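PDB 2PH5: homospermidine synthase from Legionella pneumophila subsp. pneumophila str. Philadelphia 1, which probably makes the polyamine homospermidine in an NAD-dependent reaction, and is seen here with NAD bound. Local coordinates for residues Gly161-Phe166 with Asp357-Leu362; Val205-Ser210 with Tyr319-Cys324; Ile232-Gln237 with Phe289-Ala294; Ile404-Glu409 with Gln424-Ile429. All blocks are in the same frame, centred on the assembly; numbering follows the deposited sequence.

Contact 1: residues Gly161-Phe166 with Asp357-Leu362; sequences GLVSHF and DELGVL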
loop_
_atom_site.group_PDB
_atom_site.type_symbol
_atom_site.label_atom_id
_atom_site.label_comp_id
_atom_site.label_asym_id
_atom_site.label_seq_id
_atom_site.Cartn_x
_atom_site.Cartn_y
_atom_site.Cartn_z
ATOM N N GLY A 161 8.333 -25.900 -2.912
ATOM C CA GLY A 161 9.652 -26.502 -2.857
ATOM C C GLY A 161 10.254 -26.555 -1.472
ATOM O O GLY A 161 9.897 -27.397 -0.651
ATOM N N LEU A 162 11.187 -25.647 -1.227
ATOM C CA LEU A 162 11.865 -25.550 0.045
ATOM C C LEU A 162 10.865 -25.541 1.193
ATOM O O LEU A 162 11.122 -26.106 2.258
ATOM C CB LEU A 162 12.684 -24.266 0.067
ATOM C CG LEU A 162 13.547 -23.990 1.288
ATOM C CD1 LEU A 162 14.560 -25.114 1.487
ATOM C CD2 LEU A 162 14.253 -22.663 1.076
ATOM N N VAL A 163 9.721 -24.905 0.961
ATOM C CA VAL A 163 8.672 -24.779 1.966
ATOM C C VAL A 163 8.193 -26.128 2.505
ATOM O O VAL A 163 7.951 -26.282 3.703
ATOM C CB VAL A 163 7.494 -23.940 1.390
ATOM C CG1 VAL A 163 6.156 -24.395 1.964
ATOM C CG2 VAL A 163 7.722 -22.484 1.734
ATOM N N SER A 164 8.078 -27.105 1.616
ATOM C CA SER A 164 7.665 -28.442 1.999
ATOM C C SER A 164 8.718 -29.014 2.957
ATOM O O SER A 164 8.391 -29.590 3.992
ATOM C CB SER A 164 7.534 -29.302 0.743
ATOM O OG SER A 164 7.494 -30.680 1.047
ATOM N N HIS A 165 9.991 -28.832 2.634
ATOM C CA HIS A 165 11.030 -29.344 3.513
ATOM C C HIS A 165 11.061 -28.627 4.852
ATOM O O HIS A 165 11.489 -29.207 5.850
ATOM C CB HIS A 165 12.392 -29.253 2.836
ATOM C CG HIS A 165 12.452 -29.987 1.539
ATOM N ND1 HIS A 165 12.877 -29.396 0.368
ATOM C CD2 HIS A 165 12.098 -31.251 1.215
ATOM C CE1 HIS A 165 12.776 -30.264 -0.621
ATOM N NE2 HIS A 165 12.306 -31.397 -0.135
ATOM N N PHE A 166 10.613 -27.373 4.886
ATOM C CA PHE A 166 10.597 -26.636 6.148
ATOM C C PHE A 166 9.483 -27.171 7.045
ATOM O O PHE A 166 9.635 -27.235 8.264
ATOM C CB PHE A 166 10.398 -25.125 5.925
ATOM C CG PHE A 166 11.624 -24.395 5.411
ATOM C CD1 PHE A 166 12.910 -24.860 5.687
ATOM C CD2 PHE A 166 11.483 -23.200 4.695
ATOM C CE1 PHE A 166 14.037 -24.146 5.261
ATOM C CE2 PHE A 166 12.604 -22.473 4.263
ATOM C CZ PHE A 166 13.882 -22.947 4.547
ATOM N N ASP A 357 14.795 -11.088 3.194
ATOM C CA ASP A 357 13.616 -11.844 2.831
ATOM C C ASP A 357 13.428 -12.971 3.842
ATOM O O ASP A 357 14.277 -13.861 3.946
ATOM C CB ASP A 357 13.786 -12.418 1.422
ATOM C CG ASP A 357 12.476 -12.889 0.819
ATOM O OD1 ASP A 357 11.626 -13.407 1.578
ATOM O OD2 ASP A 357 12.303 -12.755 -0.412
ATOM N N GLU A 358 12.334 -12.912 4.602
ATOM C CA GLU A 358 12.043 -13.946 5.591
ATOM C C GLU A 358 11.021 -14.917 5.065
ATOM O O GLU A 358 9.825 -14.676 5.171
ATOM C CB GLU A 358 11.494 -13.368 6.892
ATOM C CG GLU A 358 12.553 -12.956 7.857
ATOM C CD GLU A 358 12.126 -13.099 9.310
ATOM O OE1 GLU A 358 10.992 -12.674 9.668
ATOM O OE2 GLU A 358 12.949 -13.629 10.091
ATOM N N LEU A 359 11.496 -16.016 4.501
ATOM C CA LEU A 359 10.617 -17.038 3.962
ATOM C C LEU A 359 10.573 -18.212 4.927
ATOM O O LEU A 359 11.614 -18.690 5.369
ATOM C CB LEU A 359 11.129 -17.515 2.604
ATOM C CG LEU A 359 10.412 -18.747 2.043
ATOM C CD1 LEU A 359 8.945 -18.416 1.835
ATOM C CD2 LEU A 359 11.064 -19.180 0.714
ATOM N N GLY A 360 9.371 -18.667 5.264
ATOM C CA GLY A 360 9.255 -19.784 6.177
ATOM C C GLY A 360 7.828 -20.263 6.342
ATOM O O GLY A 360 6.920 -19.767 5.676
ATOM N N VAL A 361 7.640 -21.231 7.233
ATOM C CA VAL A 361 6.327 -21.797 7.501
ATOM C C VAL A 361 5.929 -21.664 8.960
ATOM O O VAL A 361 6.729 -21.886 9.866
ATOM C CB VAL A 361 6.262 -23.287 7.131
ATOM C CG1 VAL A 361 6.229 -23.441 5.623
ATOM C CG2 VAL A 361 7.460 -24.013 7.714
ATOM N N LEU A 362 4.675 -21.307 9.178
ATOM C CA LEU A 362 4.162 -21.128 10.516
ATOM C C LEU A 362 3.199 -22.253 10.841
ATOM O O LEU A 362 2.196 -22.436 10.146
ATOM C CB LEU A 362 3.447 -19.781 10.593
ATOM C CG LEU A 362 2.913 -19.288 11.936
ATOM C CD1 LEU A 362 4.069 -19.204 12.929
ATOM C CD2 LEU A 362 2.244 -17.914 11.751
#
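Val361 stands between Val163 and Phe166 and sends one methyl to each. Its CG2 lies 3.6 Å from Phe166 CB, while its CG1 meets Val163 CG1 at 3.8 Å, the two valines crossing at a slant. The other methyl of Val163, CG2, reaches Leu359 CD1 at 4.2 Å, so Val163 bridges two strand residues that point to the same side. Phe166 has its CG anti to the carbonyl carbon (chi1 -75°), which lays the ring along the strand backbone: CD2 comes to 4.3 Å from Gly360 CA and CE2 to 4.1 Å from Leu359 O, both at a slant to the ring. Leu162, on the same helix, rests its CG over one ring face near the rim, and Ile427 of helix 423-430 also touches the ring.

In the next shell, Val163 also packs on Val205 of the adjacent strand, and Leu359 touches Glu207 and Gln395. Backbone bonds of Leu359 to Ser375 and of Val361 to Tyr373 fix the strand in its sheet.

The axes of segments 161-166 and 357-362 approach to 7.8 Å and cross at -45°, with no hydrogen bond between them. Helix 158-176, whose first residues, Ala158 to Pro160, bind NAD, thus covers one face of the mixed sheet, the layered alpha/beta build of the saccharopine dehydrogenase C-terminal domain.

Contact 2: residues Val205-Ser210 with Tyr319-Cys324; sequences VAEQDS and YAYNPC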
loop_
_atom_site.group_PDB
_atom_site.type_symbol
_atom_site.label_atom_id
_atom_site.label_comp_id
_atom_site.label_asym_id
_atom_site.label_seq_id
_atom_site.Cartn_x
_atom_site.Cartn_y
_atom_site.Cartn_z
ATOM N N VAL A 205 2.449 -20.253 5.035
ATOM C CA VAL A 205 3.724 -20.064 4.374
ATOM C C VAL A 205 3.784 -18.568 4.625
ATOM O O VAL A 205 3.108 -17.787 3.948
ATOM C CB VAL A 205 3.666 -20.350 2.855
ATOM C CG1 VAL A 205 5.008 -20.011 2.217
ATOM C CG2 VAL A 205 3.337 -21.831 2.613
ATOM N N ALA A 206 4.526 -18.186 5.660
ATOM C CA ALA A 206 4.638 -16.787 6.047
ATOM C C ALA A 206 5.958 -16.200 5.580
ATOM O O ALA A 206 7.032 -16.627 6.009
ATOM C CB ALA A 206 4.500 -16.656 7.556
ATOM N N GLU A 207 5.867 -15.224 4.684
ATOM C CA GLU A 207 7.047 -14.575 4.134
ATOM C C GLU A 207 6.887 -13.072 4.203
ATOM O O GLU A 207 5.791 -12.538 4.026
ATOM C CB GLU A 207 7.272 -14.996 2.674
ATOM C CG GLU A 207 8.463 -14.325 1.997
ATOM C CD GLU A 207 8.621 -14.724 0.533
ATOM O OE1 GLU A 207 7.934 -15.675 0.096
ATOM O OE2 GLU A 207 9.441 -14.095 -0.181
ATOM N N GLN A 208 7.996 -12.393 4.456
ATOM C CA GLN A 208 7.977 -10.952 4.540
ATOM C C GLN A 208 9.247 -10.397 3.917
ATOM O O GLN A 208 10.335 -10.549 4.464
ATOM C CB GLN A 208 7.850 -10.539 5.996
ATOM C CG GLN A 208 7.002 -9.311 6.196
ATOM C CD GLN A 208 6.337 -9.313 7.552
ATOM O OE1 GLN A 208 5.857 -8.280 8.028
ATOM N NE2 GLN A 208 6.298 -10.487 8.186
ATOM N N ASP A 209 9.084 -9.769 2.755
ATOM C CA ASP A 209 10.179 -9.176 1.995
ATOM C C ASP A 209 10.330 -7.725 2.424
ATOM O O ASP A 209 9.418 -6.915 2.231
ATOM C CB ASP A 209 9.855 -9.229 0.497
ATOM C CG ASP A 209 11.090 -9.112 -0.387
ATOM O OD1 ASP A 209 12.012 -8.328 -0.063
ATOM O OD2 ASP A 209 11.128 -9.801 -1.427
ATOM N N SER A 210 11.486 -7.402 3.000
ATOM C CA SER A 210 11.767 -6.042 3.455
ATOM C C SER A 210 12.856 -5.369 2.615
ATOM O O SER A 210 13.410 -4.350 3.017
ATOM C CB SER A 210 12.196 -6.047 4.933
ATOM O OG SER A 210 13.414 -6.748 5.131
ATOM N N TYR A 319 -1.179 -19.304 1.872
ATOM C CA TYR A 319 -0.058 -18.374 1.838
ATOM C C TYR A 319 -0.417 -17.023 2.500
ATOM O O TYR A 319 -1.529 -16.523 2.344
ATOM C CB TYR A 319 0.334 -18.184 0.356
ATOM C CG TYR A 319 1.703 -17.592 0.058
ATOM C CD1 TYR A 319 2.034 -17.166 -1.238
ATOM C CD2 TYR A 319 2.663 -17.448 1.063
ATOM C CE1 TYR A 319 3.295 -16.603 -1.520
ATOM C CE2 TYR A 319 3.918 -16.894 0.799
ATOM C CZ TYR A 319 4.226 -16.476 -0.493
ATOM O OH TYR A 319 5.472 -15.939 -0.748
ATOM N N ALA A 320 0.524 -16.460 3.259
ATOM C CA ALA A 320 0.368 -15.161 3.932
ATOM C C ALA A 320 1.607 -14.371 3.500
ATOM O O ALA A 320 2.627 -14.351 4.199
ATOM C CB ALA A 320 0.358 -15.345 5.458
ATOM N N TYR A 321 1.509 -13.730 2.342
ATOM C CA TYR A 321 2.619 -12.992 1.743
ATOM C C TYR A 321 2.615 -11.485 1.919
ATOM O O TYR A 321 1.585 -10.828 1.795
ATOM C CB TYR A 321 2.663 -13.290 0.240
ATOM C CG TYR A 321 3.850 -12.716 -0.515
ATOM C CD1 TYR A 321 3.692 -12.195 -1.797
ATOM C CD2 TYR A 321 5.146 -12.769 0.014
ATOM C CE1 TYR A 321 4.782 -11.752 -2.537
ATOM C CE2 TYR A 321 6.251 -12.326 -0.726
ATOM C CZ TYR A 321 6.058 -11.821 -2.002
ATOM O OH TYR A 321 7.138 -11.397 -2.744
ATOM N N ASN A 322 3.794 -10.945 2.185
ATOM C CA ASN A 322 3.965 -9.510 2.327
ATOM C C ASN A 322 5.221 -9.225 1.515
ATOM O O ASN A 322 6.342 -9.444 1.988
ATOM C CB ASN A 322 4.176 -9.123 3.785
ATOM C CG ASN A 322 4.124 -7.625 3.999
ATOM O OD1 ASN A 322 4.463 -7.130 5.070
ATOM N ND2 ASN A 322 3.692 -6.894 2.984
ATOM N N PRO A 323 5.044 -8.752 0.269
ATOM C CA PRO A 323 6.143 -8.435 -0.649
ATOM C C PRO A 323 6.959 -7.223 -0.214
ATOM O O PRO A 323 6.666 -6.590 0.801
ATOM C CB PRO A 323 5.422 -8.205 -1.970
ATOM C CG PRO A 323 4.172 -7.531 -1.521
ATOM C CD PRO A 323 3.748 -8.357 -0.317
ATOM N N CYS A 324 7.997 -6.914 -0.980
ATOM C CA CYS A 324 8.846 -5.777 -0.669
ATOM C C CYS A 324 8.014 -4.510 -0.841
ATOM O O CYS A 324 7.149 -4.444 -1.712
ATOM C CB CYS A 324 10.048 -5.751 -1.602
ATOM S SG CYS A 324 9.592 -5.475 -3.306
HETATM O O HOH W 1 9.567 -12.042 -1.788
HETATM O O HOH W 2 8.861 -8.454 -3.254
#
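Glu207 and Tyr319 both carry CG trans to the main-chain nitrogen (chi1 178° and -163°), and the straight chain of Glu207 then brings its carboxylate to the end of the tyrosine. Tyr319 OH donates to Glu207 OE1 at 2.6 Å, meeting the oxygen from above the carboxylate plane, 44° out of it. Tyr321 runs alongside Glu207 in the same direction, with its CE2 3.6 Å from Glu207 CD. Val205 fills the start of this face, its CB and CG1 against the CD2-CE2 side of the Tyr319 ring.

Beneath the side chains the two strands run parallel, tied by backbone bonds such as Asn322 N to Glu207 O and Asp209 N to Asn322 O (2.9 Å). On the other face Gln208 crosses Asn322, which also packs on Phe332 of the second subunit.

Beyond the tyrosines lie two waters. The first is 2.6 Å from Glu207 OE2 and 2.8 Å from Asp209 OD2. It also lies 2.7 Å from Tyr321 OH, in the plane of that ring, and has too few protons for all the acceptors around it. The second takes the N-H of Cys324, the residue that caps the following helix, at 2.9 Å between Cys324 N and the water oxygen. Thr225 holds Asp209 OD2, and Trp226 NE1 holds Tyr321 OH.

Two carboxylates, two phenols and ordered water therefore share one buried hydrogen-bond network, with the side chain of Glu207 about 7 Å from the bound NAD, an arrangement consistent with the polar wall of an active-site pocket.

Contact 3: residues Ile232-Gln237 with Phe289-Ala294; sequences ILEGLQ and FLITHA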
loop_
_atom_site.group_PDB
_atom_site.type_symbol
_atom_site.label_atom_id
_atom_site.label_comp_id
_atom_site.label_asym_id
_atom_site.label_seq_id
_atom_site.Cartn_x
_atom_site.Cartn_y
_atom_site.Cartn_z
ATOM N N ILE A 232 1.677 -10.638 -10.188
ATOM C CA ILE A 232 0.440 -10.094 -10.728
ATOM C C ILE A 232 -0.581 -11.199 -11.019
ATOM O O ILE A 232 -1.728 -11.135 -10.561
ATOM C CB ILE A 232 0.719 -9.317 -12.026
ATOM C CG1 ILE A 232 1.579 -8.094 -11.710
ATOM C CG2 ILE A 232 -0.593 -8.919 -12.700
ATOM C CD1 ILE A 232 1.998 -7.313 -12.929
ATOM N N LEU A 233 -0.153 -12.205 -11.778
ATOM C CA LEU A 233 -1.019 -13.323 -12.140
ATOM C C LEU A 233 -1.580 -14.000 -10.878
ATOM O O LEU A 233 -2.784 -14.233 -10.777
ATOM C CB LEU A 233 -0.254 -14.343 -12.997
ATOM C CG LEU A 233 -1.124 -15.320 -13.797
ATOM C CD1 LEU A 233 -1.715 -14.570 -14.994
ATOM C CD2 LEU A 233 -0.308 -16.516 -14.285
ATOM N N GLU A 234 -0.715 -14.308 -9.919
ATOM C CA GLU A 234 -1.164 -14.931 -8.677
ATOM C C GLU A 234 -2.182 -14.063 -7.939
ATOM O O GLU A 234 -3.204 -14.559 -7.458
ATOM C CB GLU A 234 0.028 -15.221 -7.768
ATOM C CG GLU A 234 0.768 -16.489 -8.146
ATOM C CD GLU A 234 2.195 -16.529 -7.618
ATOM O OE1 GLU A 234 2.456 -15.961 -6.527
ATOM O OE2 GLU A 234 3.052 -17.147 -8.307
ATOM N N GLY A 235 -1.911 -12.764 -7.868
ATOM C CA GLY A 235 -2.825 -11.866 -7.187
ATOM C C GLY A 235 -4.149 -11.678 -7.911
ATOM O O GLY A 235 -5.143 -11.259 -7.312
ATOM N N LEU A 236 -4.179 -11.982 -9.203
ATOM C CA LEU A 236 -5.406 -11.824 -9.973
ATOM C C LEU A 236 -6.371 -12.989 -9.765
ATOM O O LEU A 236 -7.584 -12.812 -9.842
ATOM C CB LEU A 236 -5.079 -11.674 -11.464
ATOM C CG LEU A 236 -5.319 -10.305 -12.124
ATOM C CD1 LEU A 236 -4.628 -9.207 -11.352
ATOM C CD2 LEU A 236 -4.818 -10.345 -13.567
ATOM N N GLN A 237 -5.838 -14.176 -9.495
ATOM C CA GLN A 237 -6.673 -15.356 -9.288
ATOM C C GLN A 237 -7.379 -15.343 -7.942
ATOM O O GLN A 237 -6.939 -14.693 -6.998
ATOM C CB GLN A 237 -5.834 -16.630 -9.392
ATOM C CG GLN A 237 -5.143 -16.807 -10.731
ATOM C CD GLN A 237 -4.176 -17.973 -10.720
ATOM O OE1 GLN A 237 -3.339 -18.094 -9.815
ATOM N NE2 GLN A 237 -4.280 -18.842 -11.728
ATOM N N PHE A 289 -0.825 -10.784 2.145
ATOM C CA PHE A 289 -1.799 -11.026 1.091
ATOM C C PHE A 289 -1.969 -12.536 0.997
ATOM O O PHE A 289 -0.984 -13.278 1.068
ATOM C CB PHE A 289 -1.304 -10.500 -0.270
ATOM C CG PHE A 289 -1.255 -9.007 -0.369
ATOM C CD1 PHE A 289 -0.134 -8.307 0.073
ATOM C CD2 PHE A 289 -2.344 -8.296 -0.867
ATOM C CE1 PHE A 289 -0.095 -6.915 0.025
ATOM C CE2 PHE A 289 -2.319 -6.906 -0.921
ATOM C CZ PHE A 289 -1.190 -6.210 -0.471
ATOM N N LEU A 290 -3.208 -12.991 0.847
ATOM C CA LEU A 290 -3.483 -14.419 0.734
ATOM C C LEU A 290 -3.316 -14.864 -0.723
ATOM O O LEU A 290 -4.226 -15.426 -1.331
ATOM C CB LEU A 290 -4.896 -14.715 1.252
ATOM C CG LEU A 290 -5.497 -16.135 1.302
ATOM C CD1 LEU A 290 -4.457 -17.205 1.500
ATOM C CD2 LEU A 290 -6.524 -16.164 2.425
ATOM N N ILE A 291 -2.132 -14.578 -1.264
ATOM C CA ILE A 291 -1.756 -14.927 -2.627
ATOM C C ILE A 291 -1.841 -16.430 -2.813
ATOM O O ILE A 291 -1.337 -17.194 -2.002
ATOM C CB ILE A 291 -0.303 -14.470 -2.948
ATOM C CG1 ILE A 291 -0.319 -13.173 -3.753
ATOM C CG2 ILE A 291 0.417 -15.514 -3.780
ATOM C CD1 ILE A 291 -0.958 -12.035 -3.058
ATOM N N THR A 292 -2.463 -16.853 -3.900
ATOM C CA THR A 292 -2.630 -18.269 -4.193
ATOM C C THR A 292 -1.321 -18.959 -4.609
ATOM O O THR A 292 -0.353 -18.295 -4.983
ATOM C CB THR A 292 -3.635 -18.426 -5.334
ATOM O OG1 THR A 292 -3.057 -17.916 -6.542
ATOM C CG2 THR A 292 -4.902 -17.637 -5.035
ATOM N N HIS A 293 -1.290 -20.290 -4.530
ATOM C CA HIS A 293 -0.114 -21.057 -4.968
ATOM C C HIS A 293 -0.421 -22.508 -5.336
ATOM O O HIS A 293 -1.539 -22.996 -5.144
ATOM C CB HIS A 293 1.009 -21.009 -3.929
ATOM C CG HIS A 293 2.198 -20.201 -4.361
ATOM N ND1 HIS A 293 3.035 -20.590 -5.388
ATOM C CD2 HIS A 293 2.690 -19.026 -3.905
ATOM C CE1 HIS A 293 3.990 -19.692 -5.541
ATOM N NE2 HIS A 293 3.804 -18.730 -4.653
ATOM N N ALA A 294 0.581 -23.197 -5.869
ATOM C CA ALA A 294 0.407 -24.583 -6.295
ATOM C C ALA A 294 0.486 -25.577 -5.148
ATOM O O ALA A 294 -0.418 -26.395 -4.962
ATOM C CB ALA A 294 1.449 -24.933 -7.357
#
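At the border of the NAD pocket, Glu234 on the last turn of helix 228-236 faces His293 in the loop that follows strand 286-289. The Glu234 side chain comes to about 6 Å from the dinucleotide, and the side chain of His293 lies about 4 Å from those of the NAD-binding residues Asn159 and Pro160. The carboxylate sits over one face of the imidazole rather than at its edge: Glu234 CD is above the ring but displaced toward its rim, the planes are 52° apart, and OE1 is 3.6 Å from His293 NE2. The same OE1 touches the methyl CG2 of Ile291 at 3.5 Å, the two chains crossing near a right angle.

Thr292 marks the other end of the contact. With chi1 at 68° its OG1 is turned between the backbone N and the carbonyl carbon, facing the end of the helix. From there its single proton can choose between two weak bonds, to Gln237 OE1 at 3.3 Å or to Glu234 O at 3.5 Å. Glu234 O is also bonded to Ser271 OG. Gly235 N lies 4.4 Å from Ile291 CG1.

An inverse gamma turn centred on Leu290 leads the chain off strand 286-289 toward this helix. Ile291 and His293 rest against Tyr319 of strand 311-322, Leu236 packs on Leu334 of helix 325-336, and Leu236 O is bonded to Tyr454 OH of the second subunit.

Contact 4: residues Ile404-Glu409 with Gln424-Ile429; sequences IIWAIE and QYIIDI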
loop_
_atom_site.group_PDB
_atom_site.type_symbol
_atom_site.label_atom_id
_atom_site.label_comp_id
_atom_site.label_asym_id
_atom_site.label_seq_id
_atom_site.Cartn_x
_atom_site.Cartn_y
_atom_site.Cartn_z
ATOM N N ILE A 404 18.637 -30.280 -7.877
ATOM C CA ILE A 404 19.393 -30.769 -9.025
ATOM C C ILE A 404 20.399 -31.821 -8.554
ATOM O O ILE A 404 20.542 -32.871 -9.173
ATOM C CB ILE A 404 20.152 -29.603 -9.756
ATOM C CG1 ILE A 404 19.142 -28.664 -10.430
ATOM C CG2 ILE A 404 21.128 -30.165 -10.794
ATOM C CD1 ILE A 404 19.765 -27.451 -11.131
ATOM N N ILE A 405 21.089 -31.548 -7.454
ATOM C CA ILE A 405 22.059 -32.504 -6.939
ATOM C C ILE A 405 21.367 -33.790 -6.503
ATOM O O ILE A 405 21.918 -34.878 -6.654
ATOM C CB ILE A 405 22.825 -31.941 -5.730
ATOM C CG1 ILE A 405 23.561 -30.662 -6.133
ATOM C CG2 ILE A 405 23.821 -32.986 -5.213
ATOM C CD1 ILE A 405 24.074 -29.872 -4.953
ATOM N N TRP A 406 20.159 -33.658 -5.963
ATOM C CA TRP A 406 19.404 -34.814 -5.498
ATOM C C TRP A 406 19.050 -35.726 -6.661
ATOM O O TRP A 406 19.222 -36.941 -6.589
ATOM C CB TRP A 406 18.111 -34.375 -4.800
ATOM C CG TRP A 406 17.342 -35.524 -4.204
ATOM C CD1 TRP A 406 17.564 -36.126 -2.990
ATOM C CD2 TRP A 406 16.268 -36.251 -4.817
ATOM N NE1 TRP A 406 16.697 -37.178 -2.818
ATOM C CE2 TRP A 406 15.893 -37.278 -3.921
ATOM C CE3 TRP A 406 15.589 -36.136 -6.035
ATOM C CZ2 TRP A 406 14.867 -38.186 -4.206
ATOM C CZ3 TRP A 406 14.563 -37.045 -6.320
ATOM C CH2 TRP A 406 14.215 -38.053 -5.409
ATOM N N ALA A 407 18.555 -35.128 -7.736
ATOM C CA ALA A 407 18.156 -35.886 -8.906
ATOM C C ALA A 407 19.324 -36.637 -9.540
ATOM O O ALA A 407 19.158 -37.766 -9.996
ATOM C CB ALA A 407 17.499 -34.957 -9.927
ATOM N N ILE A 408 20.502 -36.025 -9.569
ATOM C CA ILE A 408 21.662 -36.681 -10.158
ATOM C C ILE A 408 21.993 -38.015 -9.474
ATOM O O ILE A 408 22.318 -38.989 -10.144
ATOM C CB ILE A 408 22.905 -35.757 -10.126
ATOM C CG1 ILE A 408 22.664 -34.561 -11.046
ATOM C CG2 ILE A 408 24.155 -36.527 -10.551
ATOM C CD1 ILE A 408 23.756 -33.525 -11.012
ATOM N N GLU A 409 21.912 -38.072 -8.151
ATOM C CA GLU A 409 22.219 -39.324 -7.483
ATOM C C GLU A 409 20.978 -40.207 -7.301
ATOM O O GLU A 409 21.022 -41.238 -6.629
ATOM C CB GLU A 409 22.913 -39.066 -6.144
ATOM C CG GLU A 409 22.089 -38.329 -5.122
ATOM C CD GLU A 409 22.777 -38.279 -3.768
ATOM O OE1 GLU A 409 23.833 -37.614 -3.658
ATOM O OE2 GLU A 409 22.262 -38.909 -2.817
ATOM N N GLN A 424 16.019 -33.337 5.081
ATOM C CA GLN A 424 17.363 -33.139 5.619
ATOM C C GLN A 424 18.426 -33.075 4.517
ATOM O O GLN A 424 19.369 -32.286 4.592
ATOM C CB GLN A 424 17.690 -34.255 6.621
ATOM C CG GLN A 424 19.046 -34.123 7.296
ATOM C CD GLN A 424 19.388 -35.310 8.195
ATOM O OE1 GLN A 424 20.566 -35.565 8.479
ATOM N NE2 GLN A 424 18.362 -36.035 8.651
ATOM N N TYR A 425 18.267 -33.901 3.492
ATOM C CA TYR A 425 19.203 -33.915 2.378
ATOM C C TYR A 425 19.206 -32.550 1.703
ATOM O O TYR A 425 20.263 -31.949 1.479
ATOM C CB TYR A 425 18.775 -34.970 1.368
ATOM C CG TYR A 425 19.655 -35.101 0.148
ATOM C CD1 TYR A 425 20.484 -36.214 -0.009
ATOM C CD2 TYR A 425 19.600 -34.161 -0.889
ATOM C CE1 TYR A 425 21.226 -36.401 -1.168
ATOM C CE2 TYR A 425 20.340 -34.335 -2.055
ATOM C CZ TYR A 425 21.148 -35.462 -2.189
ATOM O OH TYR A 425 21.850 -35.671 -3.353
ATOM N N ILE A 426 18.013 -32.065 1.376
ATOM C CA ILE A 426 17.874 -30.778 0.715
ATOM C C ILE A 426 18.326 -29.638 1.617
ATOM O O ILE A 426 19.185 -28.855 1.228
ATOM C CB ILE A 426 16.391 -30.554 0.216
ATOM C CG1 ILE A 426 16.272 -30.937 -1.258
ATOM C CG2 ILE A 426 15.997 -29.078 0.291
ATOM C CD1 ILE A 426 16.686 -32.319 -1.586
ATOM N N ILE A 427 17.776 -29.566 2.827
ATOM C CA ILE A 427 18.134 -28.497 3.759
ATOM C C ILE A 427 19.626 -28.369 4.061
ATOM O O ILE A 427 20.127 -27.257 4.225
ATOM C CB ILE A 427 17.401 -28.649 5.099
ATOM C CG1 ILE A 427 15.892 -28.574 4.880
ATOM C CG2 ILE A 427 17.845 -27.553 6.054
ATOM C CD1 ILE A 427 15.436 -27.300 4.216
ATOM N N ASP A 428 20.325 -29.500 4.150
ATOM C CA ASP A 428 21.756 -29.497 4.444
ATOM C C ASP A 428 22.594 -28.943 3.298
ATOM O O ASP A 428 23.718 -28.483 3.506
ATOM C CB ASP A 428 22.248 -30.909 4.786
ATOM C CG ASP A 428 21.835 -31.357 6.184
ATOM O OD1 ASP A 428 21.819 -30.513 7.108
ATOM O OD2 ASP A 428 21.547 -32.557 6.364
ATOM N N ILE A 429 22.053 -28.991 2.087
ATOM C CA ILE A 429 22.782 -28.482 0.936
ATOM C C ILE A 429 22.492 -27.008 0.717
ATOM O O ILE A 429 23.381 -26.230 0.364
ATOM C CB ILE A 429 22.416 -29.254 -0.350
ATOM C CG1 ILE A 429 22.750 -30.741 -0.167
ATOM C CG2 ILE A 429 23.149 -28.657 -1.547
ATOM C CD1 ILE A 429 22.464 -31.609 -1.382
#
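Trp406 drives the edge of its five-membered ring into the face of Tyr425. The planes stand at 89° with the ring centroids 4.7 Å apart, a T-shaped stack in which Trp406 CD1 sits 3.4 Å from Tyr425 CE2, toward the rim of the tyrosine ring. Tyr425 is extended from its helix, CG opposite the backbone N (chi1 180°), so the ring spans the gap between the two helices. Around it aliphatic groups meet. Ile405 CD1 and Ile429 CG2 reach each other tip to tip at 3.7 Å, while Ile426 CD1 lies 4.1 Å from Trp406 CB. Glu409 comes at the phenol end from the opposite direction, its carboxylate almost perpendicular to the ring; the hydroxyl is modelled too close to it, so the bonding there is doubtful.

Trp406 also stacks on His410. Ile426 touches His165 of helix 158-176, and Ile404 and Ala407 pack on Phe86 of strand 86-89. The segment axes cross at 132°, 10.6 Å apart, an oblique helix-helix packing with a T-shaped aromatic pair in the interface, which links the layer over the C-terminal domain's sheet to the Rossmann-type NAD-binding sheet.

Overall arrangement
Contacts 1 and 2 adjoin, with centres 11 Å apart: strands 352-364 and 202-213 are neighbours in the mixed sheet, Gln208 N lies 3.0 Å from Glu358 O, and Asp357 OD1 comes within 2.9 Å of Glu207 OE2, gathering acidic groups near NAD. Contact 3 extends the same region, 12 Å from contact 2 centre to centre, with Tyr319 CD1 3.3 Å from His293 CD2. Contact 4 lies beyond contact 1, where Phe166 CE1 meets Ile427 CD1 at 3.6 Å, and its centre is 29 Å from that of contact 3. Side chains of contacts 1, 2 and 3 come within about 6 to 7 Å of NAD; that of Ile426 in contact 4 stays about 12 Å away.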